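Local coordinates for protein LEOA (Escherichia coli, PDB 4AUR) that probably binds and hydrolyses GTP as a bacterial dynamin, joining a GTPase domain to a long helical stalk in enterotoxigenic Escherichia coli, at residues I158-L163 with A209-A214; N167-T172 with C217-I222. All coordinates share one frame; numbering follows the deposited sequence.

Interaction 1: residues I158-L163 with A209-A214; sequences IVKWVL and AADLTA
Ala210 lays its methyl group against the backbone of Lys160, its CB lying 3.9 Å from Lys160 CA, and here the two backbones come closest. Small side chains permit the approach. Val159 CG1, held anti to its own backbone N (chi1 169°), meets both alanines and lies 4.2 Å from the CB of Ala209. One turn on, Leu163 CD1 touches Ala210 CB from 4.2 Å and reaches the branched end of Leu212, with CD2 of Leu212 4.3 Å from that same CD1. No hydrogen bond crosses the contact, and its polar side is looser. There Lys160 runs extended past the carbonyl of Ala209, its CB 3.8 Å from Ala209 O, and bends only at its last torsion (chi4 145°). Its NZ forms a long salt bridge with Asp211, 3.5 Å from OD2, and stands about as far from OD1, so neither carboxylate oxygen is clearly preferred. Asp211 is exposed, so the pair lies on the solvent side. Leu206 of helix 188-209 also packs on Val159, while Leu163 touches Phe174 of strand 172-177, so this face of helix 156-165 meets the loop, helix 188-209 and the sheet.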
loop_
_atom_site.group_PDB
_atom_site.type_symbol
_atom_site.label_atom_id
_atom_site.label_comp_id
_atom_site.label_asym_id
_atom_site.label_seq_id
_atom_site.Cartn_x
_atom_site.Cartn_y
_atom_site.Cartn_z
ATOM N N ILE A 158 -13.320 -21.945 -43.179
ATOM C CA ILE A 158 -13.774 -22.634 -41.991
ATOM C C ILE A 158 -12.720 -22.543 -40.908
ATOM O O ILE A 158 -13.014 -22.306 -39.731
ATOM C CB ILE A 158 -14.002 -24.110 -42.287
ATOM C CG1 ILE A 158 -15.107 -24.279 -43.329
ATOM C CG2 ILE A 158 -14.366 -24.853 -41.013
ATOM C CD1 ILE A 158 -15.320 -25.720 -43.754
ATOM N N VAL A 159 -11.481 -22.776 -41.295
ATOM C CA VAL A 159 -10.358 -22.527 -40.407
ATOM C C VAL A 159 -10.350 -21.070 -39.926
ATOM O O VAL A 159 -10.081 -20.807 -38.785
ATOM C CB VAL A 159 -9.033 -22.840 -41.116
ATOM C CG1 VAL A 159 -7.850 -22.325 -40.314
ATOM C CG2 VAL A 159 -8.909 -24.340 -41.362
ATOM N N LYS A 160 -10.659 -20.130 -40.803
ATOM C CA LYS A 160 -10.725 -18.724 -40.431
ATOM C C LYS A 160 -11.878 -18.467 -39.483
ATOM O O LYS A 160 -11.786 -17.679 -38.555
ATOM C CB LYS A 160 -10.899 -17.871 -41.684
ATOM C CG LYS A 160 -10.755 -16.391 -41.435
ATOM C CD LYS A 160 -10.806 -15.584 -42.718
ATOM C CE LYS A 160 -10.315 -14.159 -42.481
ATOM N NZ LYS A 160 -9.567 -13.634 -43.660
ATOM N N TRP A 161 -12.989 -19.130 -39.744
ATOM C CA TRP A 161 -14.188 -18.991 -38.927
ATOM C C TRP A 161 -13.905 -19.404 -37.501
ATOM O O TRP A 161 -14.284 -18.738 -36.582
ATOM C CB TRP A 161 -15.258 -19.888 -39.522
ATOM C CG TRP A 161 -16.551 -19.867 -38.837
ATOM C CD1 TRP A 161 -17.305 -18.785 -38.555
ATOM C CD2 TRP A 161 -17.277 -21.008 -38.367
ATOM N NE1 TRP A 161 -18.451 -19.174 -37.933
ATOM C CE2 TRP A 161 -18.457 -20.537 -37.802
ATOM C CE3 TRP A 161 -17.029 -22.392 -38.365
ATOM C CZ2 TRP A 161 -19.409 -21.393 -37.232
ATOM C CZ3 TRP A 161 -17.971 -23.238 -37.803
ATOM C CH2 TRP A 161 -19.147 -22.734 -37.242
ATOM N N VAL A 162 -13.192 -20.507 -37.335
ATOM C CA VAL A 162 -12.885 -21.042 -36.026
ATOM C C VAL A 162 -11.831 -20.231 -35.325
ATOM O O VAL A 162 -11.972 -19.897 -34.147
ATOM C CB VAL A 162 -12.391 -22.481 -36.137
ATOM C CG1 VAL A 162 -11.954 -23.011 -34.784
ATOM C CG2 VAL A 162 -13.500 -23.348 -36.675
ATOM N N LEU A 163 -10.758 -19.928 -36.037
ATOM C CA LEU A 163 -9.574 -19.339 -35.404
ATOM C C LEU A 163 -9.668 -17.834 -35.350
ATOM O O LEU A 163 -9.270 -17.229 -34.378
ATOM C CB LEU A 163 -8.306 -19.733 -36.141
ATOM C CG LEU A 163 -8.045 -21.213 -36.366
ATOM C CD1 LEU A 163 -6.734 -21.378 -37.110
ATOM C CD2 LEU A 163 -7.976 -22.000 -35.075
ATOM N N ALA A 209 -4.426 -19.407 -44.074
ATOM C CA ALA A 209 -5.885 -19.456 -44.236
ATOM C C ALA A 209 -6.595 -18.460 -43.337
ATOM O O ALA A 209 -7.705 -18.024 -43.666
ATOM C CB ALA A 209 -6.399 -20.838 -43.933
ATOM N N ALA A 210 -5.959 -18.115 -42.216
ATOM C CA ALA A 210 -6.598 -17.357 -41.165
ATOM C C ALA A 210 -5.800 -16.146 -40.724
ATOM O O ALA A 210 -6.044 -15.629 -39.655
ATOM C CB ALA A 210 -6.831 -18.258 -39.982
ATOM N N ASP A 211 -4.858 -15.687 -41.544
ATOM C CA ASP A 211 -4.041 -14.495 -41.256
ATOM C C ASP A 211 -3.289 -14.582 -39.948
ATOM O O ASP A 211 -3.114 -13.566 -39.310
ATOM C CB ASP A 211 -4.890 -13.204 -41.188
ATOM C CG ASP A 211 -5.917 -13.066 -42.330
ATOM O OD1 ASP A 211 -5.956 -13.912 -43.254
ATOM O OD2 ASP A 211 -6.697 -12.080 -42.284
ATOM N N LEU A 212 -2.847 -15.760 -39.520
ATOM C CA LEU A 212 -2.278 -15.874 -38.163
ATOM C C LEU A 212 -0.953 -15.157 -38.059
ATOM O O LEU A 212 -0.197 -15.096 -39.022
ATOM C CB LEU A 212 -2.054 -17.312 -37.751
ATOM C CG LEU A 212 -3.206 -18.311 -37.720
ATOM C CD1 LEU A 212 -2.685 -19.634 -37.187
ATOM C CD2 LEU A 212 -4.372 -17.836 -36.878
ATOM N N THR A 213 -0.671 -14.608 -36.886
ATOM C CA THR A 213 0.621 -13.990 -36.639
ATOM C C THR A 213 1.571 -15.076 -36.220
ATOM O O THR A 213 1.152 -16.220 -35.980
ATOM C CB THR A 213 0.557 -12.977 -35.503
ATOM O OG1 THR A 213 0.176 -13.655 -34.299
ATOM C CG2 THR A 213 -0.441 -11.857 -35.835
ATOM N N ALA A 214 2.851 -14.716 -36.119
ATOM C CA ALA A 214 3.880 -15.685 -35.771
ATOM C C ALA A 214 3.617 -16.227 -34.385
ATOM O O ALA A 214 3.839 -17.413 -34.144
ATOM C CB ALA A 214 5.269 -15.074 -35.854
#

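Interaction 2: residues N167-T172 with C217-I222; sequences NKLSST and CEQLNI
This is an apolar contact between two connections at the edge of the GTPase-domain sheet: the turn leading into strand 172-177 meets the link from helix 214-219 into strand 221-224. Leu169 projects toward 217-222, with CG anti to its backbone N (chi1 178°). Its CD2 methyl lies over the start of the Gln219 side chain, 3.5 Å from Gln219 CB, and the two side chains cross at about a right angle. Leu220 starts away from the turn but brings its end back, setting CD2 4.2 Å from Leu169 CG. Farther along, Asn221 sets its CB beside the carbonyl of Thr172; its OD1 and that carbonyl are both acceptors, so their proximity is no hydrogen bond. The turn is braced internally. Lys168 O accepts Thr172 OG1 at 2.7 Å and Ser171 N at 3.2 Å from opposite faces of its carbonyl plane, the hydroxyl lying 39° out of that plane. Lys168 NZ bonds the carbonyls of Ser136 and Ala138, tying the turn to the chain ahead of strand 140-146. Asn221 pairs through its backbone with Phe174, joining the parallel strands 172-177 and 221-224, while Ile260 of helix 250-273 packs on both Ser171 and Asn221.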
loop_
_atom_site.group_PDB
_atom_site.type_symbol
_atom_site.label_atom_id
_atom_site.label_comp_id
_atom_site.label_asym_id
_atom_site.label_seq_id
_atom_site.Cartn_x
_atom_site.Cartn_y
_atom_site.Cartn_z
ATOM N N ASN A 167 -12.471 -17.208 -32.666
ATOM C CA ASN A 167 -11.397 -16.886 -31.744
ATOM C C ASN A 167 -11.084 -18.045 -30.799
ATOM O O ASN A 167 -10.715 -17.828 -29.660
ATOM C CB ASN A 167 -11.803 -15.605 -30.974
ATOM C CG ASN A 167 -10.692 -15.037 -30.121
ATOM O OD1 ASN A 167 -10.949 -14.561 -29.011
ATOM N ND2 ASN A 167 -9.456 -15.105 -30.610
ATOM N N LYS A 168 -11.199 -19.280 -31.296
ATOM C CA LYS A 168 -11.071 -20.479 -30.458
ATOM C C LYS A 168 -9.807 -21.260 -30.725
ATOM O O LYS A 168 -9.786 -22.487 -30.606
ATOM C CB LYS A 168 -12.254 -21.400 -30.678
ATOM C CG LYS A 168 -13.600 -20.759 -30.429
ATOM C CD LYS A 168 -13.888 -20.655 -28.946
ATOM C CE LYS A 168 -14.244 -22.026 -28.411
ATOM N NZ LYS A 168 -14.249 -22.050 -26.934
ATOM N N LEU A 169 -8.736 -20.563 -31.053
ATOM C CA LEU A 169 -7.462 -21.218 -31.300
ATOM C C LEU A 169 -6.920 -21.863 -30.011
ATOM O O LEU A 169 -6.440 -22.992 -30.039
ATOM C CB LEU A 169 -6.478 -20.195 -31.896
ATOM C CG LEU A 169 -5.021 -20.521 -32.249
ATOM C CD1 LEU A 169 -4.440 -19.387 -33.062
ATOM C CD2 LEU A 169 -4.170 -20.699 -31.019
ATOM N N SER A 170 -7.008 -21.167 -28.879
ATOM C CA SER A 170 -6.501 -21.725 -27.618
ATOM C C SER A 170 -7.202 -23.028 -27.242
ATOM O O SER A 170 -6.681 -23.758 -26.417
ATOM C CB SER A 170 -6.630 -20.722 -26.447
ATOM O OG SER A 170 -7.939 -20.702 -25.883
ATOM N N SER A 171 -8.379 -23.299 -27.820
ATOM C CA SER A 171 -9.166 -24.473 -27.461
ATOM C C SER A 171 -9.407 -25.457 -28.611
ATOM O O SER A 171 -10.255 -26.338 -28.517
ATOM C CB SER A 171 -10.493 -24.037 -26.818
ATOM O OG SER A 171 -11.402 -23.456 -27.709
ATOM N N THR A 172 -8.633 -25.317 -29.683
ATOM C CA THR A 172 -8.731 -26.194 -30.839
ATOM C C THR A 172 -7.484 -27.044 -31.032
ATOM O O THR A 172 -6.374 -26.513 -31.070
ATOM C CB THR A 172 -8.908 -25.364 -32.084
ATOM O OG1 THR A 172 -10.165 -24.706 -32.012
ATOM C CG2 THR A 172 -8.863 -26.227 -33.319
ATOM N N CYS A 217 0.733 -18.700 -34.406
ATOM C CA CYS A 217 1.263 -19.963 -34.937
ATOM C C CYS A 217 1.889 -20.880 -33.878
ATOM O O CYS A 217 1.651 -22.080 -33.882
ATOM C CB CYS A 217 2.241 -19.702 -36.080
ATOM S SG CYS A 217 1.365 -19.219 -37.571
ATOM N N GLU A 218 2.671 -20.313 -32.975
ATOM C CA GLU A 218 3.260 -21.073 -31.891
ATOM C C GLU A 218 2.188 -21.607 -30.924
ATOM O O GLU A 218 2.352 -22.678 -30.329
ATOM C CB GLU A 218 4.245 -20.189 -31.123
ATOM C CG GLU A 218 5.423 -19.673 -31.946
ATOM C CD GLU A 218 6.322 -18.707 -31.166
ATOM O OE1 GLU A 218 7.127 -19.200 -30.335
ATOM O OE2 GLU A 218 6.228 -17.462 -31.376
ATOM N N GLN A 219 1.089 -20.867 -30.773
ATOM C CA GLN A 219 -0.015 -21.297 -29.916
ATOM C C GLN A 219 -0.809 -22.464 -30.489
ATOM O O GLN A 219 -1.574 -23.097 -29.773
ATOM C CB GLN A 219 -0.973 -20.131 -29.626
ATOM C CG GLN A 219 -0.508 -19.235 -28.488
ATOM C CD GLN A 219 -1.297 -17.929 -28.398
ATOM O OE1 GLN A 219 -2.481 -17.863 -28.774
ATOM N NE2 GLN A 219 -0.639 -16.875 -27.896
ATOM N N LEU A 220 -0.660 -22.740 -31.777
ATOM C CA LEU A 220 -1.445 -23.783 -32.414
ATOM C C LEU A 220 -1.248 -25.119 -31.736
ATOM O O LEU A 220 -0.141 -25.465 -31.327
ATOM C CB LEU A 220 -1.066 -23.929 -33.884
ATOM C CG LEU A 220 -1.611 -22.852 -34.804
ATOM C CD1 LEU A 220 -0.905 -22.898 -36.138
ATOM C CD2 LEU A 220 -3.107 -23.016 -34.995
ATOM N N ASN A 221 -2.330 -25.875 -31.644
ATOM C CA ASN A 221 -2.276 -27.204 -31.097
ATOM C C ASN A 221 -2.399 -28.239 -32.186
ATOM O O ASN A 221 -3.459 -28.382 -32.771
ATOM C CB ASN A 221 -3.403 -27.365 -30.105
ATOM C CG ASN A 221 -3.238 -26.463 -28.901
ATOM O OD1 ASN A 221 -4.077 -25.595 -28.621
ATOM N ND2 ASN A 221 -2.144 -26.671 -28.172
ATOM N N ILE A 222 -1.314 -28.955 -32.468
ATOM C CA ILE A 222 -1.348 -30.008 -33.472
ATOM C C ILE A 222 -0.853 -31.331 -32.915
ATOM O O ILE A 222 0.120 -31.393 -32.176
ATOM C CB ILE A 222 -0.525 -29.653 -34.731
ATOM C CG1 ILE A 222 -0.948 -28.287 -35.262
ATOM C CG2 ILE A 222 -0.748 -30.702 -35.813
ATOM C CD1 ILE A 222 -0.117 -27.796 -36.421
#

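In the fold
Interactions 1 and 2 are successive contacts between the same two parts of the chain, their centres about 10 Å apart. One part runs from helix 156-165 into strand 172-177, the other from the end of helix 188-209 through helix 214-219 into the edge strand 221-224. They touch directly: Lys168 N lies 3.0 Å from Val162 O in a probable hydrogen bond, Leu163 CD2 lies 3.9 Å from Leu169 CA, and Leu212 CD1 lies 3.9 Å from Leu220 CD1. Leucines from both contacts thus form one continuous apolar seam. Both belong to the nucleotide-binding fold, whose probable P-loop follows strand 54-60; strand 140-146 separates that strand from 172-177 in the sheet.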